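Local coordinates for protein glucose-6-phosphate 1-dehydrogenase (Kluyveromyces lactis, PDB 7E6I) that catalyses the NADP-dependent oxidation of glucose 6-phosphate to 6-phosphogluconolactone, the first step of the oxidative pentose phosphate pathway, at residues 27-37 / 410-420. Sequence-based numbering, arbitrary orientation.
Sequences PALFGLYREGY and WIPEAYESLIR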
ATOM      1  N   PRO A  27     -14.588  10.087   3.473  1.00 42.16           N
ATOM      2  CA  PRO A  27     -15.120   9.621   2.184  1.00 44.81           C
ATOM      3  C   PRO A  27     -15.193   8.103   2.079  1.00 45.33           C
ATOM      4  O   PRO A  27     -16.138   7.574   1.475  1.00 43.42           O
ATOM      5  CB  PRO A  27     -14.153  10.240   1.165  1.00 45.22           C
ATOM      6  CG  PRO A  27     -13.665  11.475   1.834  1.00 43.95           C
ATOM      7  CD  PRO A  27     -13.536  11.105   3.282  1.00 42.15           C
ATOM      8  N   ALA A  28     -14.235   7.381   2.673  1.00 44.64           N
ATOM      9  CA  ALA A  28     -14.294   5.924   2.627  1.00 43.43           C
ATOM     10  C   ALA A  28     -15.432   5.397   3.486  1.00 41.87           C
ATOM     11  O   ALA A  28     -16.133   4.455   3.093  1.00 41.79           O
ATOM     12  CB  ALA A  28     -12.963   5.311   3.074  1.00 40.73           C
ATOM     13  N   LEU A  29     -15.612   5.972   4.676  1.00 41.75           N
ATOM     14  CA  LEU A  29     -16.739   5.580   5.512  1.00 43.20           C
ATOM     15  C   LEU A  29     -18.052   5.791   4.779  1.00 43.47           C
ATOM     16  O   LEU A  29     -18.969   4.972   4.889  1.00 44.83           O
ATOM     17  CB  LEU A  29     -16.739   6.373   6.814  1.00 40.90           C
ATOM     18  CG  LEU A  29     -15.855   5.829   7.921  1.00 40.25           C
ATOM     19  CD1 LEU A  29     -15.819   6.807   9.085  1.00 40.61           C
ATOM     20  CD2 LEU A  29     -16.389   4.495   8.357  1.00 39.11           C
ATOM     21  N   PHE A  30     -18.156   6.879   4.016  1.00 43.34           N
ATOM     22  CA  PHE A  30     -19.395   7.147   3.297  1.00 47.33           C
ATOM     23  C   PHE A  30     -19.618   6.123   2.194  1.00 47.82           C
ATOM     24  O   PHE A  30     -20.718   5.576   2.056  1.00 48.88           O
ATOM     25  CB  PHE A  30     -19.385   8.557   2.717  1.00 50.36           C
ATOM     26  CG  PHE A  30     -20.509   8.807   1.763  1.00 53.64           C
ATOM     27  CD1 PHE A  30     -21.832   8.687   2.187  1.00 53.33           C
ATOM     28  CD2 PHE A  30     -20.253   9.116   0.435  1.00 52.93           C
ATOM     29  CE1 PHE A  30     -22.881   8.897   1.306  1.00 53.50           C
ATOM     30  CE2 PHE A  30     -21.291   9.326  -0.450  1.00 55.15           C
ATOM     31  CZ  PHE A  30     -22.612   9.219  -0.014  1.00 57.01           C
ATOM     32  N   GLY A  31     -18.581   5.855   1.395  1.00 47.94           N
ATOM     33  CA  GLY A  31     -18.704   4.860   0.342  1.00 47.41           C
ATOM     34  C   GLY A  31     -19.201   3.528   0.860  1.00 45.41           C
ATOM     35  O   GLY A  31     -20.083   2.911   0.266  1.00 49.25           O
ATOM     36  N   LEU A  32     -18.642   3.069   1.978  1.00 42.65           N
ATOM     37  CA  LEU A  32     -19.145   1.860   2.612  1.00 43.39           C
ATOM     38  C   LEU A  32     -20.619   2.007   2.972  1.00 49.98           C
ATOM     39  O   LEU A  32     -21.408   1.068   2.782  1.00 48.18           O
ATOM     40  CB  LEU A  32     -18.319   1.549   3.856  1.00 43.39           C
ATOM     41  CG  LEU A  32     -16.991   0.821   3.662  1.00 39.05           C
ATOM     42  CD1 LEU A  32     -16.180   0.839   4.957  1.00 38.20           C
ATOM     43  CD2 LEU A  32     -17.244  -0.592   3.231  1.00 40.70           C
ATOM     44  N   TYR A  33     -21.013   3.184   3.482  1.00 48.21           N
ATOM     45  CA  TYR A  33     -22.411   3.400   3.851  1.00 51.10           C
ATOM     46  C   TYR A  33     -23.293   3.469   2.610  1.00 50.95           C
ATOM     47  O   TYR A  33     -24.337   2.806   2.534  1.00 48.22           O
ATOM     48  CB  TYR A  33     -22.556   4.679   4.689  1.00 51.11           C
ATOM     49  CG  TYR A  33     -24.001   4.993   5.034  1.00 55.52           C
ATOM     50  CD1 TYR A  33     -24.627   4.374   6.115  1.00 57.32           C
ATOM     51  CD2 TYR A  33     -24.750   5.886   4.269  1.00 56.50           C
ATOM     52  CE1 TYR A  33     -25.958   4.646   6.431  1.00 55.61           C
ATOM     53  CE2 TYR A  33     -26.081   6.156   4.575  1.00 59.94           C
ATOM     54  CZ  TYR A  33     -26.673   5.533   5.658  1.00 58.75           C
ATOM     55  OH  TYR A  33     -27.984   5.794   5.979  1.00 63.69           O
ATOM     56  N   ARG A  34     -22.865   4.254   1.618  1.00 49.53           N
ATOM     57  CA  ARG A  34     -23.648   4.469   0.408  1.00 49.16           C
ATOM     58  C   ARG A  34     -23.971   3.159  -0.298  1.00 52.12           C
ATOM     59  O   ARG A  34     -25.059   3.007  -0.864  1.00 50.32           O
ATOM     60  CB  ARG A  34     -22.877   5.413  -0.506  1.00 48.28           C
ATOM     61  CG  ARG A  34     -23.414   5.562  -1.891  1.00 52.57           C
ATOM     62  CD  ARG A  34     -22.353   6.146  -2.815  1.00 55.61           C
ATOM     63  NE  ARG A  34     -21.353   5.142  -3.166  1.00 57.29           N
ATOM     64  CZ  ARG A  34     -20.048   5.373  -3.259  1.00 55.15           C
ATOM     65  NH1 ARG A  34     -19.552   6.584  -3.029  1.00 53.92           N
ATOM     66  NH2 ARG A  34     -19.234   4.381  -3.581  1.00 54.06           N
ATOM     67  N   GLU A  35     -23.059   2.194  -0.255  1.00 52.38           N
ATOM     68  CA  GLU A  35     -23.275   0.909  -0.894  1.00 48.24           C
ATOM     69  C   GLU A  35     -23.810  -0.137   0.075  1.00 48.06           C
ATOM     70  O   GLU A  35     -23.855  -1.322  -0.262  1.00 48.83           O
ATOM     71  CB  GLU A  35     -21.980   0.442  -1.549  1.00 49.32           C
ATOM     72  CG  GLU A  35     -21.344   1.511  -2.436  1.00 51.52           C
ATOM     73  CD  GLU A  35     -22.002   1.610  -3.807  1.00 53.83           C
ATOM     74  OE1 GLU A  35     -21.638   2.529  -4.575  1.00 51.84           O
ATOM     75  OE2 GLU A  35     -22.872   0.762  -4.118  1.00 54.64           O
ATOM     76  N   GLY A  36     -24.225   0.271   1.266  1.00 49.07           N
ATOM     77  CA  GLY A  36     -24.913  -0.656   2.138  1.00 46.86           C
ATOM     78  C   GLY A  36     -24.023  -1.549   2.960  1.00 46.19           C
ATOM     79  O   GLY A  36     -24.474  -2.600   3.415  1.00 47.52           O
ATOM     80  N   TYR A  37     -22.774  -1.154   3.194  1.00 46.71           N
ATOM     81  CA  TYR A  37     -21.852  -1.967   3.975  1.00 45.14           C
ATOM     82  C   TYR A  37     -21.452  -1.307   5.284  1.00 48.68           C
ATOM     83  O   TYR A  37     -20.539  -1.798   5.958  1.00 48.86           O
ATOM     84  CB  TYR A  37     -20.614  -2.297   3.146  1.00 44.51           C
ATOM     85  CG  TYR A  37     -20.920  -3.285   2.055  1.00 46.14           C
ATOM     86  CD1 TYR A  37     -20.961  -4.648   2.327  1.00 46.05           C
ATOM     87  CD2 TYR A  37     -21.187  -2.859   0.758  1.00 44.43           C
ATOM     88  CE1 TYR A  37     -21.242  -5.562   1.335  1.00 46.28           C
ATOM     89  CE2 TYR A  37     -21.477  -3.764  -0.241  1.00 45.64           C
ATOM     90  CZ  TYR A  37     -21.506  -5.118   0.050  1.00 48.96           C
ATOM     91  OH  TYR A  37     -21.796  -6.033  -0.940  1.00 48.64           O
ATOM     92  N   TRP A 410     -19.377  -3.327  -7.799  1.00 59.02           N
ATOM     93  CA  TRP A 410     -18.902  -2.171  -7.047  1.00 53.74           C
ATOM     94  C   TRP A 410     -17.466  -2.447  -6.619  1.00 50.70           C
ATOM     95  O   TRP A 410     -17.214  -3.372  -5.841  1.00 48.68           O
ATOM     96  CB  TRP A 410     -19.826  -1.928  -5.855  1.00 54.73           C
ATOM     97  CG  TRP A 410     -19.232  -1.436  -4.542  1.00 49.92           C
ATOM     98  CD1 TRP A 410     -19.323  -2.051  -3.304  1.00 49.46           C
ATOM     99  CD2 TRP A 410     -18.552  -0.210  -4.320  1.00 45.95           C
ATOM    100  NE1 TRP A 410     -18.701  -1.290  -2.344  1.00 45.59           N
ATOM    101  CE2 TRP A 410     -18.220  -0.154  -2.941  1.00 47.65           C
ATOM    102  CE3 TRP A 410     -18.162   0.835  -5.151  1.00 44.57           C
ATOM    103  CZ2 TRP A 410     -17.536   0.906  -2.390  1.00 46.90           C
ATOM    104  CZ3 TRP A 410     -17.477   1.881  -4.606  1.00 51.45           C
ATOM    105  CH2 TRP A 410     -17.173   1.918  -3.235  1.00 52.99           C
ATOM    106  N   ILE A 411     -16.526  -1.673  -7.156  1.00 48.22           N
ATOM    107  CA  ILE A 411     -15.115  -1.811  -6.808  1.00 46.90           C
ATOM    108  C   ILE A 411     -14.747  -0.735  -5.792  1.00 45.70           C
ATOM    109  O   ILE A 411     -14.567   0.435  -6.155  1.00 45.70           O
ATOM    110  CB  ILE A 411     -14.214  -1.727  -8.051  1.00 50.27           C
ATOM    111  CG1 ILE A 411     -14.523  -2.869  -9.025  1.00 55.46           C
ATOM    112  CG2 ILE A 411     -12.734  -1.775  -7.647  1.00 43.51           C
ATOM    113  CD1 ILE A 411     -14.855  -4.176  -8.357  1.00 52.51           C
ATOM    114  N   PRO A 412     -14.615  -1.091  -4.520  1.00 44.71           N
ATOM    115  CA  PRO A 412     -14.269  -0.103  -3.497  1.00 42.83           C
ATOM    116  C   PRO A 412     -12.882   0.484  -3.702  1.00 42.68           C
ATOM    117  O   PRO A 412     -12.001  -0.120  -4.315  1.00 42.66           O
ATOM    118  CB  PRO A 412     -14.323  -0.913  -2.199  1.00 39.98           C
ATOM    119  CG  PRO A 412     -14.083  -2.304  -2.638  1.00 42.69           C
ATOM    120  CD  PRO A 412     -14.736  -2.447  -3.964  1.00 43.26           C
ATOM    121  N   GLU A 413     -12.699   1.682  -3.155  1.00 42.47           N
ATOM    122  CA  GLU A 413     -11.377   2.262  -2.984  1.00 44.80           C
ATOM    123  C   GLU A 413     -10.602   1.519  -1.897  1.00 41.61           C
ATOM    124  O   GLU A 413     -11.177   0.824  -1.051  1.00 36.64           O
ATOM    125  CB  GLU A 413     -11.487   3.742  -2.613  1.00 47.85           C
ATOM    126  CG  GLU A 413     -12.136   4.589  -3.676  1.00 49.96           C
ATOM    127  CD  GLU A 413     -11.122   5.180  -4.624  1.00 61.28           C
ATOM    128  OE1 GLU A 413      -9.950   4.730  -4.599  1.00 65.51           O
ATOM    129  OE2 GLU A 413     -11.497   6.087  -5.400  1.00 69.08           O
ATOM    130  N   ALA A 414      -9.275   1.704  -1.906  1.00 40.15           N
ATOM    131  CA  ALA A 414      -8.411   1.002  -0.960  1.00 36.20           C
ATOM    132  C   ALA A 414      -8.887   1.185   0.480  1.00 34.19           C
ATOM    133  O   ALA A 414      -9.072   0.210   1.218  1.00 32.22           O
ATOM    134  CB  ALA A 414      -6.968   1.483  -1.117  1.00 33.65           C
ATOM    135  N   TYR A 415      -9.108   2.431   0.893  1.00 34.62           N
ATOM    136  CA  TYR A 415      -9.483   2.669   2.278  1.00 34.96           C
ATOM    137  C   TYR A 415     -10.863   2.130   2.596  1.00 34.12           C
ATOM    138  O   TYR A 415     -11.110   1.718   3.735  1.00 33.77           O
ATOM    139  CB  TYR A 415      -9.423   4.155   2.589  1.00 35.50           C
ATOM    140  CG  TYR A 415      -8.023   4.636   2.697  1.00 34.79           C
ATOM    141  CD1 TYR A 415      -7.205   4.201   3.730  1.00 35.44           C
ATOM    142  CD2 TYR A 415      -7.509   5.523   1.769  1.00 41.25           C
ATOM    143  CE1 TYR A 415      -5.911   4.634   3.835  1.00 37.58           C
ATOM    144  CE2 TYR A 415      -6.213   5.967   1.862  1.00 43.44           C
ATOM    145  CZ  TYR A 415      -5.419   5.524   2.898  1.00 43.17           C
ATOM    146  OH  TYR A 415      -4.123   5.975   2.992  1.00 49.72           O
ATOM    147  N   GLU A 416     -11.778   2.136   1.625  1.00 35.62           N
ATOM    148  CA  GLU A 416     -13.074   1.501   1.840  1.00 35.22           C
ATOM    149  C   GLU A 416     -12.904   0.015   2.114  1.00 32.48           C
ATOM    150  O   GLU A 416     -13.418  -0.511   3.108  1.00 34.88           O
ATOM    151  CB  GLU A 416     -13.986   1.742   0.637  1.00 37.58           C
ATOM    152  CG  GLU A 416     -14.473   3.190   0.567  1.00 42.74           C
ATOM    153  CD  GLU A 416     -14.825   3.673  -0.837  1.00 44.84           C
ATOM    154  OE1 GLU A 416     -15.183   4.870  -0.969  1.00 46.32           O
ATOM    155  OE2 GLU A 416     -14.752   2.873  -1.795  1.00 43.14           O
ATOM    156  N   SER A 417     -12.159  -0.673   1.253  1.00 32.22           N
ATOM    157  CA  SER A 417     -11.911  -2.093   1.450  1.00 30.60           C
ATOM    158  C   SER A 417     -11.249  -2.350   2.796  1.00 32.90           C
ATOM    159  O   SER A 417     -11.597  -3.309   3.501  1.00 28.30           O
ATOM    160  CB  SER A 417     -11.042  -2.618   0.303  1.00 31.30           C
ATOM    161  OG  SER A 417     -10.577  -3.938   0.545  1.00 31.33           O
ATOM    162  N   LEU A 418     -10.308  -1.484   3.178  1.00 31.13           N
ATOM    163  CA  LEU A 418      -9.493  -1.753   4.354  1.00 32.39           C
ATOM    164  C   LEU A 418     -10.276  -1.520   5.640  1.00 33.38           C
ATOM    165  O   LEU A 418     -10.156  -2.297   6.595  1.00 33.51           O
ATOM    166  CB  LEU A 418      -8.232  -0.894   4.317  1.00 31.43           C
ATOM    167  CG  LEU A 418      -7.140  -1.447   3.401  1.00 30.64           C
ATOM    168  CD1 LEU A 418      -5.988  -0.465   3.253  1.00 28.73           C
ATOM    169  CD2 LEU A 418      -6.652  -2.789   3.908  1.00 30.54           C
ATOM    170  N   ILE A 419     -11.071  -0.451   5.694  1.00 31.17           N
ATOM    171  CA  ILE A 419     -11.887  -0.202   6.878  1.00 33.58           C
ATOM    172  C   ILE A 419     -12.897  -1.326   7.063  1.00 34.69           C
ATOM    173  O   ILE A 419     -13.086  -1.842   8.176  1.00 33.38           O
ATOM    174  CB  ILE A 419     -12.576   1.172   6.773  1.00 35.68           C
ATOM    175  CG1 ILE A 419     -11.559   2.289   6.998  1.00 32.69           C
ATOM    176  CG2 ILE A 419     -13.714   1.280   7.776  1.00 33.11           C
ATOM    177  CD1 ILE A 419     -12.087   3.663   6.677  1.00 35.48           C
ATOM    178  N   ARG A 420     -13.560  -1.721   5.973  1.00 34.54           N
ATOM    179  CA  ARG A 420     -14.407  -2.906   6.000  1.00 33.92           C
ATOM    180  C   ARG A 420     -13.697  -4.087   6.651  1.00 36.92           C
ATOM    181  O   ARG A 420     -14.224  -4.702   7.589  1.00 37.58           O
ATOM    182  CB  ARG A 420     -14.837  -3.267   4.584  1.00 36.27           C
ATOM    183  CG  ARG A 420     -15.746  -4.479   4.545  1.00 42.56           C
ATOM    184  CD  ARG A 420     -17.117  -4.075   4.993  1.00 46.52           C
ATOM    185  NE  ARG A 420     -17.945  -5.163   5.519  1.00 52.46           N
ATOM    186  CZ  ARG A 420     -18.347  -6.227   4.828  1.00 54.82           C
ATOM    187  NH1 ARG A 420     -17.991  -6.395   3.555  1.00 52.17           N
ATOM    188  NH2 ARG A 420     -19.110  -7.132   5.424  1.00 50.88           N
TER
HETATM  189  O   HOH W   1     -16.496   6.294  -2.630  1.00 53.42           O
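The indole of Trp410 lies between its own loop and the end of helix 19-34: Pro412 N covers one face, and Glu35 CG sits over the opposite one, 3.7 Å from the centroid of the five-membered ring in a CH-pi contact. A bend at chi2 (-80°) folds the Glu35 chain so that its carboxylate stacks on the indole, the two planes only 16° apart. Arg34 fixes that carboxylate side-on, NE and NH2 both donating to Glu35 OE1 in a salt bridge (3.0 Å from NE). Its guanidinium stands almost perpendicular to the indole, with NH2 3.2 Å from Trp410 CZ3, while NH1 also bonds to Lys66 O.

No direct hydrogen bond joins the two segments; a water accepts from Arg34 NH1 and donates to Glu416 OE1 (2.6 Å). The other oxygen, Glu416 OE2, takes the backbone N of Glu413, the N-cap residue, at 2.7 Å, so the extended Glu416 side chain spans from its own helix start to the water. The axes of segments 27-34 and 414-420 cross at -73° and approach to 8.3 Å; the backbones come closest at Ala28 and Glu416, where Ala28 CB packs 3.6 Å from Glu416 CG. Gly31 lets Glu416 OE1 approach its CA. Beyond, both Leu32 methyls rest against Glu416 O, CD1 also reaching Ile419 CG2 and CD2 reaching Arg420 CB. After the Schellman turn at Gly36, Tyr37 CD1 lies over a face of the Arg420 guanidinium.

The contact joins the Rossmann-type coenzyme domain to a helix of the C-terminal domain, and the side chain of Tyr415 comes within about 4 Å of that of His183, which lines the glucose 6-phosphate pocket. Apolar packing, a stacked indole and one bridging water thus make the junction, and Arg34 would probably stabilise negative charge on both Glu35 and Glu416.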